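Local coordinates for CRISPR protein (PDB 4MJK) that probably serves as the Cas5 subunit of a type I-A CRISPR Cascade complex, an assembly that uses guide RNA to recognise foreign nucleic acid, at residues V167-G172 and K251-G256; E64-I69 and W130-K135; V186-I191 and P240-E245. All coordinates share one frame; numbering follows the deposited sequence.

Contact 1: V167-G172 and K251-G256; sequences VTQKDG and KAYEAG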
ATOM      1  N   VAL A 167      28.140 -20.366  -6.039  1.00 21.34           N
ATOM      2  CA  VAL A 167      27.386 -21.233  -5.130  1.00 22.63           C
ATOM      3  C   VAL A 167      27.949 -22.660  -5.087  1.00 25.57           C
ATOM      4  O   VAL A 167      28.564 -23.124  -6.049  1.00 22.33           O
ATOM      5  CB  VAL A 167      25.872 -21.288  -5.487  1.00 20.31           C
ATOM      6  CG1 VAL A 167      25.269 -19.903  -5.441  1.00 19.23           C
ATOM      7  CG2 VAL A 167      25.648 -21.911  -6.861  1.00 22.73           C
ATOM      8  N   THR A 168      27.740 -23.334  -3.961  1.00 22.79           N
ATOM      9  CA  THR A 168      28.087 -24.743  -3.804  1.00 21.68           C
ATOM     10  C   THR A 168      26.808 -25.569  -3.740  1.00 25.67           C
ATOM     11  O   THR A 168      25.848 -25.175  -3.076  1.00 22.20           O
ATOM     12  CB  THR A 168      28.857 -24.970  -2.491  1.00 27.07           C
ATOM     13  OG1 THR A 168      30.060 -24.195  -2.503  1.00 28.78           O
ATOM     14  CG2 THR A 168      29.205 -26.440  -2.317  1.00 28.54           C
ATOM     15  N   GLN A 169      26.788 -26.712  -4.420  1.00 23.39           N
ATOM     16  CA  GLN A 169      25.614 -27.580  -4.398  1.00 25.16           C
ATOM     17  C   GLN A 169      25.755 -28.625  -3.297  1.00 29.99           C
ATOM     18  O   GLN A 169      26.758 -29.340  -3.246  1.00 30.52           O
ATOM     19  CB  GLN A 169      25.433 -28.270  -5.751  1.00 27.46           C
ATOM     20  CG  GLN A 169      24.042 -28.853  -5.977  1.00 28.25           C
ATOM     21  CD  GLN A 169      23.882 -29.483  -7.355  1.00 34.97           C
ATOM     22  OE1 GLN A 169      22.802 -29.446  -7.950  1.00 37.47           O
ATOM     23  NE2 GLN A 169      24.957 -30.072  -7.865  1.00 38.24           N
ATOM     24  N   LYS A 170      24.753 -28.713  -2.423  1.00 23.98           N
ATOM     25  CA  LYS A 170      24.753 -29.684  -1.327  1.00 26.29           C
ATOM     26  C   LYS A 170      23.442 -30.470  -1.297  1.00 25.97           C
ATOM     27  O   LYS A 170      22.443 -30.050  -1.878  1.00 23.87           O
ATOM     28  CB  LYS A 170      24.939 -28.973   0.017  1.00 28.84           C
ATOM     29  CG  LYS A 170      26.148 -28.033   0.097  1.00 33.65           C
ATOM     30  CD  LYS A 170      27.353 -28.702   0.759  1.00 40.96           C
ATOM     31  CE  LYS A 170      28.568 -27.766   0.824  1.00 41.16           C
ATOM     32  NZ  LYS A 170      28.333 -26.583   1.711  1.00 43.09           N
ATOM     33  N   ASP A 171      23.443 -31.622  -0.632  1.00 27.72           N
ATOM     34  CA  ASP A 171      22.185 -32.278  -0.285  1.00 24.20           C
ATOM     35  C   ASP A 171      22.228 -32.780   1.161  1.00 24.91           C
ATOM     36  O   ASP A 171      23.189 -32.506   1.883  1.00 25.83           O
ATOM     37  CB  ASP A 171      21.796 -33.370  -1.291  1.00 29.95           C
ATOM     38  CG  ASP A 171      22.812 -34.492  -1.368  1.00 35.14           C
ATOM     39  OD1 ASP A 171      23.551 -34.695  -0.382  1.00 31.20           O
ATOM     40  OD2 ASP A 171      22.858 -35.172  -2.415  1.00 38.08           O
ATOM     41  N   GLY A 172      21.185 -33.471   1.602  1.00 20.67           N
ATOM     42  CA  GLY A 172      21.112 -33.870   2.997  1.00 19.22           C
ATOM     43  C   GLY A 172      20.463 -32.802   3.865  1.00 19.96           C
ATOM     44  O   GLY A 172      19.600 -32.049   3.398  1.00 19.73           O
ATOM     45  N   LYS A 251      18.253 -30.019  -4.616  1.00 15.90           N
ATOM     46  CA  LYS A 251      19.549 -29.743  -4.022  1.00 17.15           C
ATOM     47  C   LYS A 251      19.464 -28.417  -3.294  1.00 17.70           C
ATOM     48  O   LYS A 251      18.634 -27.577  -3.626  1.00 17.37           O
ATOM     49  CB  LYS A 251      20.620 -29.597  -5.101  1.00 22.18           C
ATOM     50  CG  LYS A 251      20.814 -30.813  -6.010  1.00 24.13           C
ATOM     51  CD  LYS A 251      21.520 -31.936  -5.268  1.00 30.86           C
ATOM     52  CE  LYS A 251      21.810 -33.110  -6.189  1.00 33.41           C
ATOM     53  NZ  LYS A 251      22.294 -34.269  -5.403  1.00 37.12           N
ATOM     54  N   ALA A 252      20.353 -28.228  -2.333  1.00 16.79           N
ATOM     55  CA  ALA A 252      20.534 -26.957  -1.662  1.00 17.19           C
ATOM     56  C   ALA A 252      21.709 -26.219  -2.295  1.00 19.75           C
ATOM     57  O   ALA A 252      22.748 -26.826  -2.581  1.00 21.57           O
ATOM     58  CB  ALA A 252      20.800 -27.194  -0.189  1.00 17.72           C
ATOM     59  N   TYR A 253      21.552 -24.918  -2.521  1.00 14.11           N
ATOM     60  CA  TYR A 253      22.631 -24.115  -3.084  1.00 15.39           C
ATOM     61  C   TYR A 253      23.063 -23.092  -2.059  1.00 17.81           C
ATOM     62  O   TYR A 253      22.231 -22.381  -1.495  1.00 13.98           O
ATOM     63  CB  TYR A 253      22.199 -23.428  -4.384  1.00 16.46           C
ATOM     64  CG  TYR A 253      21.877 -24.407  -5.473  1.00 16.02           C
ATOM     65  CD1 TYR A 253      22.857 -24.843  -6.358  1.00 19.52           C
ATOM     66  CD2 TYR A 253      20.595 -24.932  -5.603  1.00 17.99           C
ATOM     67  CE1 TYR A 253      22.565 -25.764  -7.354  1.00 21.50           C
ATOM     68  CE2 TYR A 253      20.290 -25.845  -6.603  1.00 18.03           C
ATOM     69  CZ  TYR A 253      21.285 -26.263  -7.466  1.00 21.16           C
ATOM     70  OH  TYR A 253      20.988 -27.179  -8.449  1.00 24.86           O
ATOM     71  N   GLU A 254      24.364 -23.039  -1.798  1.00 16.95           N
ATOM     72  CA  GLU A 254      24.874 -22.238  -0.698  1.00 20.55           C
ATOM     73  C   GLU A 254      25.936 -21.247  -1.143  1.00 20.43           C
ATOM     74  O   GLU A 254      26.803 -21.568  -1.964  1.00 21.77           O
ATOM     75  CB  GLU A 254      25.416 -23.137   0.432  1.00 24.45           C
ATOM     76  CG  GLU A 254      26.063 -22.350   1.580  1.00 28.43           C
ATOM     77  CD  GLU A 254      26.340 -23.206   2.816  1.00 38.37           C
ATOM     78  OE1 GLU A 254      26.335 -24.451   2.694  1.00 42.97           O
ATOM     79  OE2 GLU A 254      26.561 -22.629   3.910  1.00 38.07           O
ATOM     80  N   ALA A 255      25.841 -20.035  -0.606  1.00 20.34           N
ATOM     81  CA  ALA A 255      26.863 -19.013  -0.784  1.00 24.17           C
ATOM     82  C   ALA A 255      27.071 -18.368   0.575  1.00 26.81           C
ATOM     83  O   ALA A 255      26.227 -17.600   1.043  1.00 21.57           O
ATOM     84  CB  ALA A 255      26.417 -17.970  -1.805  1.00 19.77           C
ATOM     85  N   GLY A 256      28.186 -18.687   1.221  1.00 28.68           N
ATOM     86  CA  GLY A 256      28.394 -18.220   2.576  1.00 25.70           C
ATOM     87  C   GLY A 256      27.275 -18.764   3.433  1.00 28.22           C
ATOM     88  O   GLY A 256      27.007 -19.964   3.415  1.00 27.52           O
TER

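Contact 2: E64-I69 and W130-K135; sequences ENLLAI and WFLVFK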
ATOM      1  N   GLU A  64      14.275 -22.042 -18.121  1.00 27.85           N
ATOM      2  CA  GLU A  64      15.034 -23.218 -18.529  1.00 27.22           C
ATOM      3  C   GLU A  64      16.405 -23.257 -17.858  1.00 24.68           C
ATOM      4  O   GLU A  64      16.949 -24.327 -17.592  1.00 25.31           O
ATOM      5  CB  GLU A  64      15.165 -23.268 -20.059  1.00 33.24           C
ATOM      6  CG  GLU A  64      13.856 -23.595 -20.769  1.00 36.48           C
ATOM      7  CD  GLU A  64      13.883 -23.292 -22.264  1.00 43.60           C
ATOM      8  OE1 GLU A  64      14.886 -22.726 -22.755  1.00 45.28           O
ATOM      9  OE2 GLU A  64      12.885 -23.615 -22.947  1.00 45.96           O
ATOM     10  N   ASN A  65      16.963 -22.091 -17.575  1.00 23.35           N
ATOM     11  CA  ASN A  65      18.275 -22.035 -16.941  1.00 24.41           C
ATOM     12  C   ASN A  65      18.212 -21.934 -15.412  1.00 20.45           C
ATOM     13  O   ASN A  65      19.241 -21.972 -14.735  1.00 18.67           O
ATOM     14  CB  ASN A  65      19.098 -20.876 -17.512  1.00 26.53           C
ATOM     15  CG  ASN A  65      19.475 -21.091 -18.971  1.00 38.10           C
ATOM     16  OD1 ASN A  65      19.117 -20.293 -19.844  1.00 42.37           O
ATOM     17  ND2 ASN A  65      20.201 -22.179 -19.243  1.00 32.60           N
ATOM     18  N   LEU A  66      17.007 -21.818 -14.873  1.00 19.74           N
ATOM     19  CA  LEU A  66      16.848 -21.588 -13.439  1.00 19.92           C
ATOM     20  C   LEU A  66      16.999 -22.873 -12.633  1.00 17.66           C
ATOM     21  O   LEU A  66      16.337 -23.857 -12.912  1.00 20.47           O
ATOM     22  CB  LEU A  66      15.483 -20.961 -13.146  1.00 20.43           C
ATOM     23  CG  LEU A  66      15.209 -20.501 -11.704  1.00 17.68           C
ATOM     24  CD1 LEU A  66      16.007 -19.250 -11.345  1.00 16.28           C
ATOM     25  CD2 LEU A  66      13.717 -20.238 -11.519  1.00 17.89           C
ATOM     26  N   LEU A  67      17.859 -22.850 -11.621  1.00 16.63           N
ATOM     27  CA  LEU A  67      18.000 -23.978 -10.710  1.00 16.84           C
ATOM     28  C   LEU A  67      17.253 -23.745  -9.396  1.00 17.80           C
ATOM     29  O   LEU A  67      16.772 -24.693  -8.778  1.00 15.83           O
ATOM     30  CB  LEU A  67      19.475 -24.229 -10.415  1.00 17.77           C
ATOM     31  CG  LEU A  67      20.250 -24.669 -11.662  1.00 22.14           C
ATOM     32  CD1 LEU A  67      21.717 -24.914 -11.317  1.00 22.20           C
ATOM     33  CD2 LEU A  67      19.597 -25.901 -12.293  1.00 18.68           C
ATOM     34  N   ALA A  68      17.182 -22.485  -8.966  1.00 15.11           N
ATOM     35  CA  ALA A  68      16.567 -22.173  -7.678  1.00 12.14           C
ATOM     36  C   ALA A  68      16.059 -20.753  -7.647  1.00 13.50           C
ATOM     37  O   ALA A  68      16.663 -19.861  -8.235  1.00 11.83           O
ATOM     38  CB  ALA A  68      17.576 -22.384  -6.554  1.00 11.56           C
ATOM     39  N   ILE A  69      14.950 -20.536  -6.941  1.00 10.55           N
ATOM     40  CA  ILE A  69      14.514 -19.187  -6.626  1.00  9.00           C
ATOM     41  C   ILE A  69      13.807 -19.202  -5.293  1.00 11.68           C
ATOM     42  O   ILE A  69      12.802 -19.892  -5.127  1.00 12.67           O
ATOM     43  CB  ILE A  69      13.600 -18.584  -7.713  1.00 13.81           C
ATOM     44  CG1 ILE A  69      13.106 -17.195  -7.270  1.00  9.63           C
ATOM     45  CG2 ILE A  69      12.431 -19.505  -8.016  1.00 11.21           C
ATOM     46  CD1 ILE A  69      12.402 -16.408  -8.390  1.00 12.47           C
ATOM     47  N   TRP A 130      15.753 -11.704  -2.724  1.00  9.01           N
ATOM     48  CA  TRP A 130      15.658 -12.899  -3.561  1.00  9.95           C
ATOM     49  C   TRP A 130      17.035 -13.523  -3.752  1.00 11.82           C
ATOM     50  O   TRP A 130      18.048 -12.818  -3.838  1.00 11.25           O
ATOM     51  CB  TRP A 130      15.069 -12.581  -4.937  1.00 10.71           C
ATOM     52  CG  TRP A 130      13.569 -12.662  -5.006  1.00 10.52           C
ATOM     53  CD1 TRP A 130      12.814 -13.745  -5.367  1.00  9.81           C
ATOM     54  CD2 TRP A 130      12.646 -11.604  -4.725  1.00 10.72           C
ATOM     55  NE1 TRP A 130      11.469 -13.425  -5.323  1.00  8.97           N
ATOM     56  CE2 TRP A 130      11.342 -12.116  -4.928  1.00 11.03           C
ATOM     57  CE3 TRP A 130      12.797 -10.277  -4.315  1.00 10.65           C
ATOM     58  CZ2 TRP A 130      10.191 -11.345  -4.727  1.00 13.46           C
ATOM     59  CZ3 TRP A 130      11.646  -9.498  -4.136  1.00 13.38           C
ATOM     60  CH2 TRP A 130      10.363 -10.039  -4.332  1.00 11.84           C
ATOM     61  N   PHE A 131      17.062 -14.851  -3.809  1.00  9.01           N
ATOM     62  CA  PHE A 131      18.281 -15.603  -4.055  1.00 11.31           C
ATOM     63  C   PHE A 131      17.925 -16.520  -5.213  1.00 12.36           C
ATOM     64  O   PHE A 131      17.111 -17.448  -5.062  1.00  9.63           O
ATOM     65  CB  PHE A 131      18.669 -16.387  -2.784  1.00 10.70           C
ATOM     66  CG  PHE A 131      19.992 -17.126  -2.866  1.00 13.26           C
ATOM     67  CD1 PHE A 131      20.803 -17.036  -3.982  1.00 12.74           C
ATOM     68  CD2 PHE A 131      20.416 -17.911  -1.797  1.00 12.45           C
ATOM     69  CE1 PHE A 131      22.022 -17.726  -4.039  1.00 15.74           C
ATOM     70  CE2 PHE A 131      21.645 -18.594  -1.845  1.00 15.54           C
ATOM     71  CZ  PHE A 131      22.438 -18.497  -2.971  1.00 13.42           C
ATOM     72  N   LEU A 132      18.496 -16.218  -6.379  1.00 10.39           N
ATOM     73  CA  LEU A 132      18.270 -16.984  -7.593  1.00 12.25           C
ATOM     74  C   LEU A 132      19.554 -17.711  -7.957  1.00 15.32           C
ATOM     75  O   LEU A 132      20.656 -17.177  -7.762  1.00 15.77           O
ATOM     76  CB  LEU A 132      17.854 -16.069  -8.756  1.00 14.37           C
ATOM     77  CG  LEU A 132      16.373 -15.648  -8.792  1.00 15.70           C
ATOM     78  CD1 LEU A 132      16.063 -14.718  -7.635  1.00 13.05           C
ATOM     79  CD2 LEU A 132      16.016 -14.980 -10.122  1.00 18.23           C
ATOM     80  N   VAL A 133      19.417 -18.928  -8.475  1.00 14.18           N
ATOM     81  CA  VAL A 133      20.577 -19.680  -8.942  1.00 15.83           C
ATOM     82  C   VAL A 133      20.304 -20.108 -10.380  1.00 15.05           C
ATOM     83  O   VAL A 133      19.234 -20.631 -10.662  1.00 15.99           O
ATOM     84  CB  VAL A 133      20.849 -20.946  -8.077  1.00 15.14           C
ATOM     85  CG1 VAL A 133      22.046 -21.735  -8.650  1.00 18.31           C
ATOM     86  CG2 VAL A 133      21.104 -20.572  -6.603  1.00 14.97           C
ATOM     87  N   PHE A 134      21.258 -19.870 -11.282  1.00 17.27           N
ATOM     88  CA  PHE A 134      21.142 -20.304 -12.676  1.00 17.59           C
ATOM     89  C   PHE A 134      22.260 -21.276 -13.079  1.00 21.18           C
ATOM     90  O   PHE A 134      23.348 -21.258 -12.513  1.00 21.85           O
ATOM     91  CB  PHE A 134      21.164 -19.100 -13.622  1.00 19.23           C
ATOM     92  CG  PHE A 134      19.981 -18.186 -13.470  1.00 19.64           C
ATOM     93  CD1 PHE A 134      18.794 -18.455 -14.132  1.00 20.37           C
ATOM     94  CD2 PHE A 134      20.059 -17.058 -12.667  1.00 18.65           C
ATOM     95  CE1 PHE A 134      17.694 -17.609 -13.999  1.00 21.44           C
ATOM     96  CE2 PHE A 134      18.964 -16.206 -12.521  1.00 16.86           C
ATOM     97  CZ  PHE A 134      17.787 -16.482 -13.185  1.00 16.62           C
ATOM     98  N   LYS A 135      21.985 -22.106 -14.083  1.00 21.50           N
ATOM     99  CA  LYS A 135      22.955 -23.094 -14.549  1.00 27.52           C
ATOM    100  C   LYS A 135      24.178 -22.393 -15.133  1.00 34.17           C
ATOM    101  O   LYS A 135      25.301 -22.897 -15.028  1.00 35.10           O
ATOM    102  CB  LYS A 135      22.316 -24.009 -15.592  1.00 27.67           C
ATOM    103  CG  LYS A 135      22.910 -25.401 -15.658  1.00 39.56           C
ATOM    104  CD  LYS A 135      22.123 -26.249 -16.645  1.00 40.44           C
ATOM    105  CE  LYS A 135      20.642 -25.893 -16.576  1.00 33.57           C
ATOM    106  NZ  LYS A 135      19.854 -26.587 -17.632  1.00 45.92           N
TER

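Contact 3: V186-I191 and P240-E245; sequences VELRGI and PECLVE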
ATOM      1  N   VAL A 186      11.935 -33.072  -0.657  1.00 19.13           N
ATOM      2  CA  VAL A 186      12.220 -31.982   0.256  1.00 18.88           C
ATOM      3  C   VAL A 186      11.380 -32.194   1.496  1.00 20.65           C
ATOM      4  O   VAL A 186      10.161 -32.289   1.400  1.00 25.45           O
ATOM      5  CB  VAL A 186      11.888 -30.613  -0.379  1.00 19.85           C
ATOM      6  CG1 VAL A 186      12.102 -29.488   0.635  1.00 17.57           C
ATOM      7  CG2 VAL A 186      12.734 -30.384  -1.624  1.00 16.66           C
ATOM      8  N   GLU A 187      12.021 -32.301   2.657  1.00 15.62           N
ATOM      9  CA  GLU A 187      11.282 -32.521   3.894  1.00 17.45           C
ATOM     10  C   GLU A 187      11.651 -31.521   4.981  1.00 16.88           C
ATOM     11  O   GLU A 187      12.809 -31.446   5.397  1.00 14.83           O
ATOM     12  CB  GLU A 187      11.531 -33.936   4.417  1.00 19.10           C
ATOM     13  CG  GLU A 187      10.784 -34.236   5.693  1.00 19.28           C
ATOM     14  CD  GLU A 187      10.953 -35.685   6.155  1.00 23.90           C
ATOM     15  OE1 GLU A 187      10.290 -36.592   5.603  1.00 28.31           O
ATOM     16  OE2 GLU A 187      11.749 -35.914   7.081  1.00 23.86           O
ATOM     17  N   LEU A 188      10.659 -30.769   5.445  1.00 16.46           N
ATOM     18  CA  LEU A 188      10.860 -29.853   6.563  1.00 17.49           C
ATOM     19  C   LEU A 188      10.936 -30.648   7.869  1.00 15.86           C
ATOM     20  O   LEU A 188       9.911 -31.018   8.428  1.00 17.45           O
ATOM     21  CB  LEU A 188       9.721 -28.820   6.615  1.00 15.96           C
ATOM     22  CG  LEU A 188      10.088 -27.436   7.166  1.00 21.27           C
ATOM     23  CD1 LEU A 188       8.933 -26.435   6.967  1.00 20.23           C
ATOM     24  CD2 LEU A 188      10.520 -27.527   8.644  1.00 18.17           C
ATOM     25  N   ARG A 189      12.153 -30.894   8.352  1.00 12.66           N
ATOM     26  CA  ARG A 189      12.388 -31.722   9.545  1.00 16.30           C
ATOM     27  C   ARG A 189      11.997 -31.053  10.871  1.00 17.51           C
ATOM     28  O   ARG A 189      11.459 -31.698  11.789  1.00 16.35           O
ATOM     29  CB  ARG A 189      13.858 -32.147   9.602  1.00 14.95           C
ATOM     30  CG  ARG A 189      14.300 -32.959   8.395  1.00 18.91           C
ATOM     31  CD  ARG A 189      13.664 -34.357   8.430  1.00 22.67           C
ATOM     32  NE  ARG A 189      14.068 -35.073   9.630  1.00 15.86           N
ATOM     33  CZ  ARG A 189      13.432 -36.114  10.159  1.00 16.65           C
ATOM     34  NH1 ARG A 189      12.330 -36.607   9.599  1.00 13.78           N
ATOM     35  NH2 ARG A 189      13.909 -36.666  11.263  1.00 12.86           N
ATOM     36  N   GLY A 190      12.281 -29.761  10.973  1.00 16.34           N
ATOM     37  CA  GLY A 190      11.929 -28.989  12.146  1.00 14.31           C
ATOM     38  C   GLY A 190      11.973 -27.488  11.895  1.00 17.13           C
ATOM     39  O   GLY A 190      12.860 -26.973  11.210  1.00 15.40           O
ATOM     40  N   ILE A 191      11.003 -26.779  12.445  1.00 15.53           N
ATOM     41  CA  ILE A 191      11.012 -25.322  12.388  1.00 14.24           C
ATOM     42  C   ILE A 191      11.822 -24.800  13.564  1.00 19.07           C
ATOM     43  O   ILE A 191      11.508 -25.104  14.722  1.00 16.78           O
ATOM     44  CB  ILE A 191       9.591 -24.765  12.461  1.00 16.81           C
ATOM     45  CG1 ILE A 191       8.824 -25.162  11.192  1.00 16.13           C
ATOM     46  CG2 ILE A 191       9.606 -23.222  12.694  1.00 16.60           C
ATOM     47  CD1 ILE A 191       7.370 -24.794  11.200  1.00 20.14           C
ATOM     48  N   PRO A 240      12.650 -16.061  10.348  1.00 19.45           N
ATOM     49  CA  PRO A 240      12.203 -17.460  10.344  1.00 15.30           C
ATOM     50  C   PRO A 240      13.286 -18.389   9.797  1.00 16.81           C
ATOM     51  O   PRO A 240      13.971 -18.059   8.831  1.00 12.23           O
ATOM     52  CB  PRO A 240      10.989 -17.428   9.414  1.00 15.75           C
ATOM     53  CG  PRO A 240      10.432 -16.035   9.624  1.00 16.20           C
ATOM     54  CD  PRO A 240      11.660 -15.167   9.715  1.00 16.78           C
ATOM     55  N   GLU A 241      13.444 -19.545  10.430  1.00 14.78           N
ATOM     56  CA  GLU A 241      14.479 -20.482  10.027  1.00 15.80           C
ATOM     57  C   GLU A 241      13.975 -21.910  10.209  1.00 13.89           C
ATOM     58  O   GLU A 241      13.238 -22.194  11.150  1.00 13.71           O
ATOM     59  CB  GLU A 241      15.735 -20.266  10.882  1.00 17.72           C
ATOM     60  CG  GLU A 241      16.953 -21.025  10.407  1.00 20.83           C
ATOM     61  CD  GLU A 241      18.197 -20.675  11.212  1.00 33.64           C
ATOM     62  OE1 GLU A 241      18.096 -19.850  12.150  1.00 35.83           O
ATOM     63  OE2 GLU A 241      19.277 -21.220  10.905  1.00 37.92           O
ATOM     64  N   CYS A 242      14.359 -22.802   9.304  1.00 12.30           N
ATOM     65  CA  CYS A 242      14.045 -24.211   9.497  1.00 14.70           C
ATOM     66  C   CYS A 242      15.149 -25.153   9.039  1.00 16.47           C
ATOM     67  O   CYS A 242      16.030 -24.789   8.246  1.00 13.92           O
ATOM     68  CB  CYS A 242      12.728 -24.569   8.829  1.00 16.47           C
ATOM     69  SG  CYS A 242      12.813 -24.367   7.087  1.00 23.27           S
ATOM     70  N   LEU A 243      15.085 -26.374   9.562  1.00 14.74           N
ATOM     71  CA  LEU A 243      15.957 -27.457   9.138  1.00 15.88           C
ATOM     72  C   LEU A 243      15.246 -28.279   8.075  1.00 14.76           C
ATOM     73  O   LEU A 243      14.104 -28.709   8.257  1.00 15.94           O
ATOM     74  CB  LEU A 243      16.305 -28.344  10.329  1.00 16.11           C
ATOM     75  CG  LEU A 243      17.111 -27.654  11.428  1.00 20.32           C
ATOM     76  CD1 LEU A 243      17.125 -28.510  12.699  1.00 22.99           C
ATOM     77  CD2 LEU A 243      18.533 -27.370  10.938  1.00 22.95           C
ATOM     78  N   VAL A 244      15.909 -28.485   6.951  1.00 13.53           N
ATOM     79  CA  VAL A 244      15.261 -29.159   5.837  1.00 13.82           C
ATOM     80  C   VAL A 244      16.160 -30.259   5.307  1.00 17.66           C
ATOM     81  O   VAL A 244      17.372 -30.057   5.148  1.00 16.54           O
ATOM     82  CB  VAL A 244      14.937 -28.171   4.700  1.00 16.17           C
ATOM     83  CG1 VAL A 244      14.231 -28.883   3.575  1.00 15.69           C
ATOM     84  CG2 VAL A 244      14.060 -27.029   5.225  1.00 15.88           C
ATOM     85  N   GLU A 245      15.570 -31.421   5.052  1.00 15.32           N
ATOM     86  CA  GLU A 245      16.292 -32.525   4.437  1.00 18.70           C
ATOM     87  C   GLU A 245      16.033 -32.494   2.936  1.00 18.69           C
ATOM     88  O   GLU A 245      14.882 -32.447   2.495  1.00 17.14           O
ATOM     89  CB  GLU A 245      15.816 -33.857   5.018  1.00 20.09           C
ATOM     90  CG  GLU A 245      16.888 -34.908   5.156  1.00 24.63           C
ATOM     91  CD  GLU A 245      16.510 -35.956   6.212  1.00 33.06           C
ATOM     92  OE1 GLU A 245      15.415 -36.559   6.078  1.00 29.48           O
ATOM     93  OE2 GLU A 245      17.279 -36.150   7.185  1.00 30.61           O
TER

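Contact 1: V167-G172 and K251-G256
Thr168 and Lys170 form antiparallel hydrogen-bonded pairs with Glu254 and Ala252 where strand 157-170 runs beside strand 250-255, next to the outermost strand 258-263 of the six-stranded antiparallel sheet, near the protein surface. Each pair is closed by two hydrogen bonds: Lys170 N reaches Ala252 O at 2.8 Å with a nearly straight N-H (172°), and Glu254 N returns to Thr168 O at 2.9 Å. Between them lies the non-hydrogen-bonded pair Gln169 and Tyr253, whose side chains run together in the same direction. The aliphatic part of Gln169 lies along the tyrosine, CG 3.7 Å from Tyr253 CE1, with the amide and ring planes 32° apart. Gln169 is extended, CG anti to the backbone N (chi1 -162°), which carries OE1 to 2.9 Å from Tyr253 OH and also onto Lys251 CG. The phenol's hydroxyl is bound to the backbone O of Arg263, in the next strand of the sheet. Val167 CG2 meets the ring obliquely, 4.1 Å from Tyr253 CD1, and Met1 and Val133 pack against the same tyrosine.

On the face opposite Gln169 and Tyr253, Lys170 bends at chi2 and chi4 to bring NZ within 3.1 Å of Glu254 OE1, a weak bond within a salt bridge. Past the last pair, Lys251 NZ meets Asp171 OD2 at 3.2 Å, again weakly. The strong backbone bonds therefore fix the register, while the two long salt bridges, at a solvent-accessible margin, are likely to add only modest electrostatic support.

Contact 2: E64-I69 and W130-K135
A classic beta bulge sets two residues, Leu67 and Ala68, against the one residue Val133, an extra residue being set into one strand of an antiparallel pair. Val133 O takes both amides of the bulge, Leu67 N at 2.8 Å and Ala68 N at 3.2 Å, and the two approach from the same face of its carbonyl plane. Val133 N answers with a 2.9 Å bond to Ala68 O. The bulge residue also packs by its side chain, Leu67 CB touching Val133 CG1 at 4.0 Å. Before the bulge, at the junction of helix 58-65 with the strand, Lys135 N bonds to Asn65 O, the N-H pointing at the oxygen with an angle of 160°.

The order 66-73, 127-134, 2-10, 157-170 is consistent with the ferredoxin-like (RRM-type) core known from Cas5 and related proteins, where the two strands joined here would be its second and third; helix 33-46 lies against the face that bears Leu66, Ile69, Leu132 and Phe134. On that face Leu66 turns CD1 over the Phe134 ring, 4.0 Å from the centroid and 29° off the normal, a CH-pi contact. Its CG stands anti to the backbone N (chi1 -173°), and the CD1 branch bends across from there. Asn65 O meets the same ring at its edge. Ile69 and Leu132 run side by side, CG1 of the isoleucine 3.9 Å from Leu132 CD1, and Ile69 CG1 also touches Trp130 CD1 at the indole edge, near its plane. The indole in turn stacks on Phe36.

On the other face Ala68 CB rests on Val133 CB at 3.9 Å, with Val260 of strand 258-263 packed over both.

Contact 3: V186-I191 and P240-E245
Glu187 and Glu245 form a hydrogen-bonded antiparallel pair, Glu187 N to Glu245 O at 2.9 Å and Glu245 N to Glu187 O at 2.8 Å. Further on, Leu243 O receives Arg189 N at 2.9 Å through a bent N-H (132°), and Gly190 N only weakly at 3.4 Å; Leu243 N closes the set with a straighter bond to Gly190 O.

Apolar contacts gather on the face of Leu188, Cys242 and Val244. Leu188 CD2 touches Cys242 CB at 3.7 Å, and Val186 CG1 meets Val244 CG1 at the same distance of 3.7 Å. Val244 CG1 stands anti to the backbone N (chi1 -178°), which puts that methyl against Val186. Phe180 packs against all four of these residues.

Charged groups occupy the other face. Arg189 bends at chi2 and chi3 and folds across Glu245, its CD 3.7 Å from Glu245 OE1. The guanidinium and carboxylate planes are almost parallel, 7° apart, yet the oxygen lies well out of the guanidinium plane, so any attraction is probably only general, between charges too far apart for a salt bridge, with no N-H aimed at the oxygen. Arg189 NH1 also approaches the Glu187 carboxylate, whose modelled position is less certain. Exchanging Glu245 for an alanine would probably take away the nearby charge and the carboxylate lying against Arg189 CD, leaving the folded arginine chain less supported.

With Arg189 and Gly190 both set against the single residue Leu243, the pairing shifts by one, the mark of a classic beta bulge at the edge strand of the small three-stranded sheet.

Contacts 1 and 2 belong to one six-stranded sheet and touch although their centres are about 12 Å apart: Tyr253 OH lies 3.7 Å from Leu67 CD1, Tyr253 CB sits 3.8 Å from Val133 CG2, and Val167 CG1 reaches Phe131 CZ. Tyr253 thus joins the pairing of strands 157-170 and 250-255 to the bulged pair of strands 66-73 and 127-134. Contact 3 belongs to a separate small sheet. Its centre is about 15 Å from that of contact 1 and about 20 Å from that of contact 2, and it touches neither. The chain nevertheless links it to contact 1, since strands 241-246 and 250-255 are consecutive and Gly172 bonds to Val246 through the backbone.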